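Local coordinates for extracellular solute-binding protein, family 7 (Colwellia psychrerythraea, PDB 4PET) that probably serves as the periplasmic solute-binding component of a TRAP transporter, holding pyruvate together with a calcium ion, at residues A[224-234]-A[291-299]. Numbering follows the deposited sequence.
Sequences HKIAPYYYTGW and YPNVQMRSF
Chi1 (-67°, CG beside the backbone N) and a bend at chi2 (-72°) carry the Arg297 guanidinium across to Tyr229, while CB, set by the strand, lies over one face of the Tyr231 ring. The two strands, 229-231 and 295-297, run parallel at one margin of the six-stranded mixed sheet of this TRAP solute-binding protein, 295-297 being an outermost strand within this chain. Four backbone hydrogen bonds join the segments: Gln295 N to Pro228 O, Tyr230 N to Gln295 O, Arg297 N to Tyr230 O and Thr232 N to Arg297 O. Tyr229, Tyr231, Gln295 and Arg297 share one face. There Arg297 CB makes a CH-pi contact 3.5 Å from the centroid of the Tyr231 ring, while Tyr229 CD1 sits over one face of the guanidinium, 3.9 Å from Arg297 NE. Arg297 NH2 donates to Gln295 OE1 (2.8 Å), in the plane of that carbonyl, NH1 reaches Met296 O, and NE pairs with Glu161. Replacing Arg297 by alanine would probably leave Glu161 without its charge partner and the Gln295 amide free to turn. Beyond the strands, the Phe299 ring stacks on Tyr231, centroids 4.5 Å apart and planes 30° apart, and meets Trp234 where Phe299 CE2 lies 3.4 Å from Trp234 NE1; Met304 of helix 301-321 touches both Phe299 and Trp234. On the other face, Tyr230 CB packs against Val294 CG1, its ring stacked on Trp157. Near the start of both segments, Tyr291 turns its edge to His224 in a T-shaped pair, with Tyr291 CE2 over the centre of the imidazole, 3.9 Å from His224 CE1.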
ATOM      1  N   HIS A 224     -14.206  23.953   5.976  1.00 22.80           N
ATOM      2  CA  HIS A 224     -13.348  25.117   5.894  1.00 25.75           C
ATOM      3  C   HIS A 224     -14.122  26.457   5.976  1.00 26.23           C
ATOM      4  O   HIS A 224     -13.549  27.438   6.425  1.00 31.59           O
ATOM      5  CB  HIS A 224     -12.502  25.081   4.608  1.00 24.80           C
ATOM      6  CG  HIS A 224     -13.329  25.151   3.362  1.00 25.52           C
ATOM      7  ND1 HIS A 224     -13.608  26.335   2.721  1.00 28.35           N
ATOM      8  CD2 HIS A 224     -13.988  24.187   2.678  1.00 26.91           C
ATOM      9  CE1 HIS A 224     -14.374  26.097   1.672  1.00 27.27           C
ATOM     10  NE2 HIS A 224     -14.632  24.801   1.634  1.00 25.88           N
ATOM     11  N   LYS A 225     -15.388  26.505   5.550  1.00 33.43           N
ATOM     12  CA  LYS A 225     -16.195  27.750   5.592  1.00 34.63           C
ATOM     13  C   LYS A 225     -16.385  28.358   6.971  1.00 37.79           C
ATOM     14  O   LYS A 225     -16.554  29.591   7.119  1.00 34.74           O
ATOM     15  CB  LYS A 225     -17.592  27.528   4.982  1.00 37.15           C
ATOM     16  CG  LYS A 225     -17.560  27.237   3.486  1.00 41.68           C
ATOM     17  CD  LYS A 225     -18.955  27.156   2.900  1.00 52.28           C
ATOM     18  CE  LYS A 225     -18.897  26.981   1.384  1.00 62.52           C
ATOM     19  NZ  LYS A 225     -20.255  26.843   0.785  1.00 70.63           N
ATOM     20  N   ILE A 226     -16.385  27.501   7.980  1.00 29.59           N
ATOM     21  CA  ILE A 226     -16.697  27.924   9.334  1.00 32.89           C
ATOM     22  C   ILE A 226     -15.681  27.469  10.375  1.00 32.17           C
ATOM     23  O   ILE A 226     -15.775  27.842  11.534  1.00 34.51           O
ATOM     24  CB  ILE A 226     -18.104  27.422   9.730  1.00 35.26           C
ATOM     25  CG1 ILE A 226     -18.206  25.907   9.584  1.00 36.94           C
ATOM     26  CG2 ILE A 226     -19.135  28.089   8.845  1.00 44.87           C
ATOM     27  CD1 ILE A 226     -19.542  25.348   9.973  1.00 44.60           C
ATOM     28  N   ALA A 227     -14.716  26.649   9.959  1.00 31.18           N
ATOM     29  CA  ALA A 227     -13.626  26.265  10.826  1.00 28.27           C
ATOM     30  C   ALA A 227     -12.339  26.396  10.022  1.00 35.42           C
ATOM     31  O   ALA A 227     -12.013  25.527   9.228  1.00 35.27           O
ATOM     32  CB  ALA A 227     -13.794  24.843  11.295  1.00 32.79           C
ATOM     33  N   PRO A 228     -11.609  27.490  10.228  1.00 29.07           N
ATOM     34  CA  PRO A 228     -10.448  27.771   9.385  1.00 33.98           C
ATOM     35  C   PRO A 228      -9.132  27.123   9.806  1.00 37.20           C
ATOM     36  O   PRO A 228      -8.213  27.180   8.985  1.00 29.49           O
ATOM     37  CB  PRO A 228     -10.322  29.286   9.472  1.00 39.45           C
ATOM     38  CG  PRO A 228     -10.869  29.639  10.797  1.00 37.35           C
ATOM     39  CD  PRO A 228     -11.964  28.635  11.078  1.00 25.21           C
ATOM     40  N   TYR A 229      -9.003  26.588  11.024  1.00 21.86           N
ATOM     41  CA  TYR A 229      -7.729  25.980  11.446  1.00 21.48           C
ATOM     42  C   TYR A 229      -7.725  24.487  11.139  1.00 25.83           C
ATOM     43  O   TYR A 229      -8.586  23.749  11.618  1.00 22.97           O
ATOM     44  CB  TYR A 229      -7.466  26.255  12.933  1.00 21.87           C
ATOM     45  CG  TYR A 229      -7.474  27.747  13.234  1.00 30.16           C
ATOM     46  CD1 TYR A 229      -6.395  28.544  12.878  1.00 31.28           C
ATOM     47  CD2 TYR A 229      -8.566  28.362  13.829  1.00 38.04           C
ATOM     48  CE1 TYR A 229      -6.384  29.913  13.136  1.00 33.54           C
ATOM     49  CE2 TYR A 229      -8.568  29.749  14.076  1.00 39.05           C
ATOM     50  CZ  TYR A 229      -7.467  30.508  13.718  1.00 37.14           C
ATOM     51  OH  TYR A 229      -7.435  31.870  13.938  1.00 35.55           O
ATOM     52  N   TYR A 230      -6.768  24.075  10.314  1.00 24.87           N
ATOM     53  CA  TYR A 230      -6.696  22.716   9.821  1.00 23.58           C
ATOM     54  C   TYR A 230      -5.446  22.077  10.429  1.00 33.51           C
ATOM     55  O   TYR A 230      -4.319  22.451  10.101  1.00 26.85           O
ATOM     56  CB  TYR A 230      -6.622  22.748   8.303  1.00 27.10           C
ATOM     57  CG  TYR A 230      -6.962  21.446   7.594  1.00 28.05           C
ATOM     58  CD1 TYR A 230      -7.559  20.384   8.261  1.00 28.77           C
ATOM     59  CD2 TYR A 230      -6.671  21.290   6.246  1.00 22.06           C
ATOM     60  CE1 TYR A 230      -7.891  19.226   7.597  1.00 18.16           C
ATOM     61  CE2 TYR A 230      -6.995  20.143   5.569  1.00 21.69           C
ATOM     62  CZ  TYR A 230      -7.587  19.107   6.246  1.00 21.96           C
ATOM     63  OH  TYR A 230      -7.890  17.961   5.556  1.00 22.70           O
ATOM     64  N   TYR A 231      -5.653  21.126  11.327  1.00 19.03           N
ATOM     65  CA  TYR A 231      -4.583  20.605  12.144  1.00 25.94           C
ATOM     66  C   TYR A 231      -3.995  19.362  11.536  1.00 26.01           C
ATOM     67  O   TYR A 231      -4.706  18.568  10.887  1.00 20.86           O
ATOM     68  CB  TYR A 231      -5.090  20.316  13.578  1.00 22.45           C
ATOM     69  CG  TYR A 231      -5.001  21.539  14.457  1.00 21.63           C
ATOM     70  CD1 TYR A 231      -5.968  22.540  14.384  1.00 23.89           C
ATOM     71  CD2 TYR A 231      -3.926  21.726  15.324  1.00 24.66           C
ATOM     72  CE1 TYR A 231      -5.878  23.669  15.154  1.00 23.40           C
ATOM     73  CE2 TYR A 231      -3.831  22.867  16.101  1.00 22.49           C
ATOM     74  CZ  TYR A 231      -4.810  23.835  16.003  1.00 22.32           C
ATOM     75  OH  TYR A 231      -4.750  24.990  16.755  1.00 28.39           O
ATOM     76  N   THR A 232      -2.695  19.190  11.732  1.00 21.64           N
ATOM     77  CA  THR A 232      -2.033  17.953  11.315  1.00 23.74           C
ATOM     78  C   THR A 232      -2.346  16.795  12.303  1.00 24.38           C
ATOM     79  O   THR A 232      -2.764  17.048  13.432  1.00 25.29           O
ATOM     80  CB  THR A 232      -0.519  18.160  11.206  1.00 29.21           C
ATOM     81  OG1 THR A 232      -0.001  18.527  12.486  1.00 27.74           O
ATOM     82  CG2 THR A 232      -0.177  19.265  10.165  1.00 25.81           C
ATOM     83  N   GLY A 233      -2.090  15.556  11.875  1.00 22.83           N
ATOM     84  CA  GLY A 233      -2.531  14.337  12.559  1.00 25.06           C
ATOM     85  C   GLY A 233      -1.610  13.677  13.597  1.00 27.14           C
ATOM     86  O   GLY A 233      -0.595  14.241  14.022  1.00 21.98           O
ATOM     87  N   TRP A 234      -1.994  12.462  14.006  1.00 19.99           N
ATOM     88  CA  TRP A 234      -1.464  11.773  15.194  1.00 19.46           C
ATOM     89  C   TRP A 234      -2.387  10.618  15.599  1.00 19.06           C
ATOM     90  O   TRP A 234      -1.945   9.578  16.055  1.00 23.27           O
ATOM     91  CB  TRP A 234      -1.293  12.728  16.394  1.00 23.21           C
ATOM     92  CG  TRP A 234      -2.591  13.358  16.893  1.00 21.81           C
ATOM     93  CD1 TRP A 234      -3.145  14.533  16.476  1.00 23.26           C
ATOM     94  CD2 TRP A 234      -3.497  12.814  17.870  1.00 23.33           C
ATOM     95  NE1 TRP A 234      -4.328  14.773  17.160  1.00 29.00           N
ATOM     96  CE2 TRP A 234      -4.572  13.723  18.006  1.00 21.27           C
ATOM     97  CE3 TRP A 234      -3.502  11.650  18.646  1.00 21.86           C
ATOM     98  CZ2 TRP A 234      -5.638  13.515  18.902  1.00 23.78           C
ATOM     99  CZ3 TRP A 234      -4.567  11.453  19.554  1.00 22.26           C
ATOM    100  CH2 TRP A 234      -5.623  12.385  19.651  1.00 24.46           C
ATOM    101  N   TYR A 291      -7.434  28.291  -1.299  1.00 39.90           N
ATOM    102  CA  TYR A 291      -8.081  28.470   0.014  1.00 36.55           C
ATOM    103  C   TYR A 291      -7.320  29.391   0.925  1.00 32.91           C
ATOM    104  O   TYR A 291      -6.805  28.945   1.951  1.00 35.69           O
ATOM    105  CB  TYR A 291      -8.225  27.133   0.737  1.00 30.54           C
ATOM    106  CG  TYR A 291      -9.102  26.166   0.020  1.00 32.81           C
ATOM    107  CD1 TYR A 291      -8.730  25.638  -1.211  1.00 35.47           C
ATOM    108  CD2 TYR A 291     -10.321  25.764   0.578  1.00 27.87           C
ATOM    109  CE1 TYR A 291      -9.558  24.739  -1.874  1.00 32.78           C
ATOM    110  CE2 TYR A 291     -11.129  24.883  -0.066  1.00 30.20           C
ATOM    111  CZ  TYR A 291     -10.763  24.380  -1.294  1.00 29.98           C
ATOM    112  OH  TYR A 291     -11.607  23.487  -1.924  1.00 28.78           O
ATOM    113  N   PRO A 292      -7.296  30.691   0.593  1.00 32.87           N
ATOM    114  CA  PRO A 292      -6.514  31.670   1.358  1.00 39.04           C
ATOM    115  C   PRO A 292      -6.934  31.785   2.833  1.00 41.15           C
ATOM    116  O   PRO A 292      -6.180  32.302   3.669  1.00 41.09           O
ATOM    117  CB  PRO A 292      -6.781  32.988   0.625  1.00 39.87           C
ATOM    118  CG  PRO A 292      -8.035  32.777  -0.148  1.00 39.36           C
ATOM    119  CD  PRO A 292      -8.055  31.311  -0.507  1.00 34.88           C
ATOM    120  N   ASN A 293      -8.132  31.316   3.158  1.00 36.11           N
ATOM    121  CA  ASN A 293      -8.602  31.429   4.529  1.00 33.68           C
ATOM    122  C   ASN A 293      -8.402  30.179   5.397  1.00 31.99           C
ATOM    123  O   ASN A 293      -8.685  30.202   6.588  1.00 35.46           O
ATOM    124  CB  ASN A 293     -10.064  31.881   4.527  1.00 41.48           C
ATOM    125  CG  ASN A 293     -10.205  33.328   4.077  1.00 42.07           C
ATOM    126  OD1 ASN A 293      -9.577  34.210   4.639  1.00 38.38           O
ATOM    127  ND2 ASN A 293     -10.990  33.565   3.037  1.00 47.00           N
ATOM    128  N   VAL A 294      -7.907  29.091   4.815  1.00 36.60           N
ATOM    129  CA  VAL A 294      -7.574  27.917   5.609  1.00 27.85           C
ATOM    130  C   VAL A 294      -6.167  28.106   6.123  1.00 32.77           C
ATOM    131  O   VAL A 294      -5.256  28.422   5.360  1.00 34.81           O
ATOM    132  CB  VAL A 294      -7.620  26.621   4.797  1.00 30.35           C
ATOM    133  CG1 VAL A 294      -7.133  25.454   5.652  1.00 26.78           C
ATOM    134  CG2 VAL A 294      -9.023  26.349   4.286  1.00 41.45           C
ATOM    135  N   GLN A 295      -5.999  27.898   7.417  1.00 25.60           N
ATOM    136  CA  GLN A 295      -4.730  28.098   8.111  1.00 30.93           C
ATOM    137  C   GLN A 295      -4.294  26.771   8.718  1.00 26.73           C
ATOM    138  O   GLN A 295      -4.906  26.314   9.661  1.00 27.12           O
ATOM    139  CB  GLN A 295      -4.967  29.074   9.276  1.00 37.95           C
ATOM    140  CG  GLN A 295      -5.602  30.415   8.892  1.00 48.15           C
ATOM    141  CD  GLN A 295      -4.574  31.536   8.798  1.00 52.85           C
ATOM    142  OE1 GLN A 295      -3.722  31.696   9.682  1.00 53.89           O
ATOM    143  NE2 GLN A 295      -4.647  32.318   7.726  1.00 57.60           N
HETATM  144  N   MSE A 296      -3.218  26.178   8.237  1.00 24.09           N
HETATM  145  CA  MSE A 296      -2.828  24.887   8.746  1.00 23.61           C
HETATM  146  C   MSE A 296      -2.076  25.039  10.057  1.00 24.65           C
HETATM  147  O   MSE A 296      -1.294  25.952  10.221  1.00 24.42           O
HETATM  148  CB  MSE A 296      -2.029  24.108   7.694  1.00 39.70           C
HETATM  149  CG  MSE A 296      -2.963  23.434   6.629  1.00 32.41           C
HETATM  150 SE   MSE A 296      -2.295  21.778   5.876  0.77 53.62          SE
HETATM  151  CE  MSE A 296      -0.628  21.810   6.794  1.00 22.93           C
ATOM    152  N   ARG A 297      -2.354  24.145  11.011  1.00 23.50           N
ATOM    153  CA  ARG A 297      -1.804  24.273  12.360  1.00 27.50           C
ATOM    154  C   ARG A 297      -1.317  22.944  12.917  1.00 23.81           C
ATOM    155  O   ARG A 297      -1.675  21.869  12.429  1.00 22.87           O
ATOM    156  CB  ARG A 297      -2.844  24.861  13.344  1.00 25.72           C
ATOM    157  CG  ARG A 297      -3.236  26.322  13.086  1.00 24.54           C
ATOM    158  CD  ARG A 297      -2.129  27.274  13.444  1.00 25.23           C
ATOM    159  NE  ARG A 297      -2.472  28.687  13.277  1.00 28.30           N
ATOM    160  CZ  ARG A 297      -2.348  29.383  12.147  1.00 31.76           C
ATOM    161  NH1 ARG A 297      -1.944  28.796  11.031  1.00 35.06           N
ATOM    162  NH2 ARG A 297      -2.664  30.674  12.119  1.00 29.61           N
ATOM    163  N   SER A 298      -0.530  23.044  13.979  1.00 29.39           N
ATOM    164  CA  SER A 298      -0.010  21.895  14.673  1.00 31.29           C
ATOM    165  C   SER A 298      -0.328  22.060  16.152  1.00 33.55           C
ATOM    166  O   SER A 298      -0.430  23.177  16.653  1.00 27.54           O
ATOM    167  CB  SER A 298       1.501  21.826  14.462  1.00 43.82           C
ATOM    168  OG  SER A 298       1.793  21.198  13.229  1.00 62.00           O
ATOM    169  N   PHE A 299      -0.455  20.951  16.865  1.00 36.13           N
ATOM    170  CA  PHE A 299      -0.647  21.029  18.307  1.00 23.89           C
ATOM    171  C   PHE A 299       0.694  21.374  18.990  1.00 26.53           C
ATOM    172  O   PHE A 299       1.747  20.805  18.645  1.00 29.83           O
ATOM    173  CB  PHE A 299      -1.191  19.701  18.809  1.00 37.43           C
ATOM    174  CG  PHE A 299      -2.554  19.364  18.271  1.00 35.30           C
ATOM    175  CD1 PHE A 299      -3.669  19.996  18.778  1.00 25.09           C
ATOM    176  CD2 PHE A 299      -2.709  18.441  17.215  1.00 39.97           C
ATOM    177  CE1 PHE A 299      -4.946  19.693  18.302  1.00 34.03           C
ATOM    178  CE2 PHE A 299      -3.991  18.130  16.710  1.00 33.11           C
ATOM    179  CZ  PHE A 299      -5.111  18.758  17.257  1.00 41.84           C
TER
HETATM  180  O   HOH W   1      -4.372  32.573  13.672  1.00 45.05           O
HETATM  181  O   HOH W   2      -2.208  25.531  17.427  1.00 38.90           O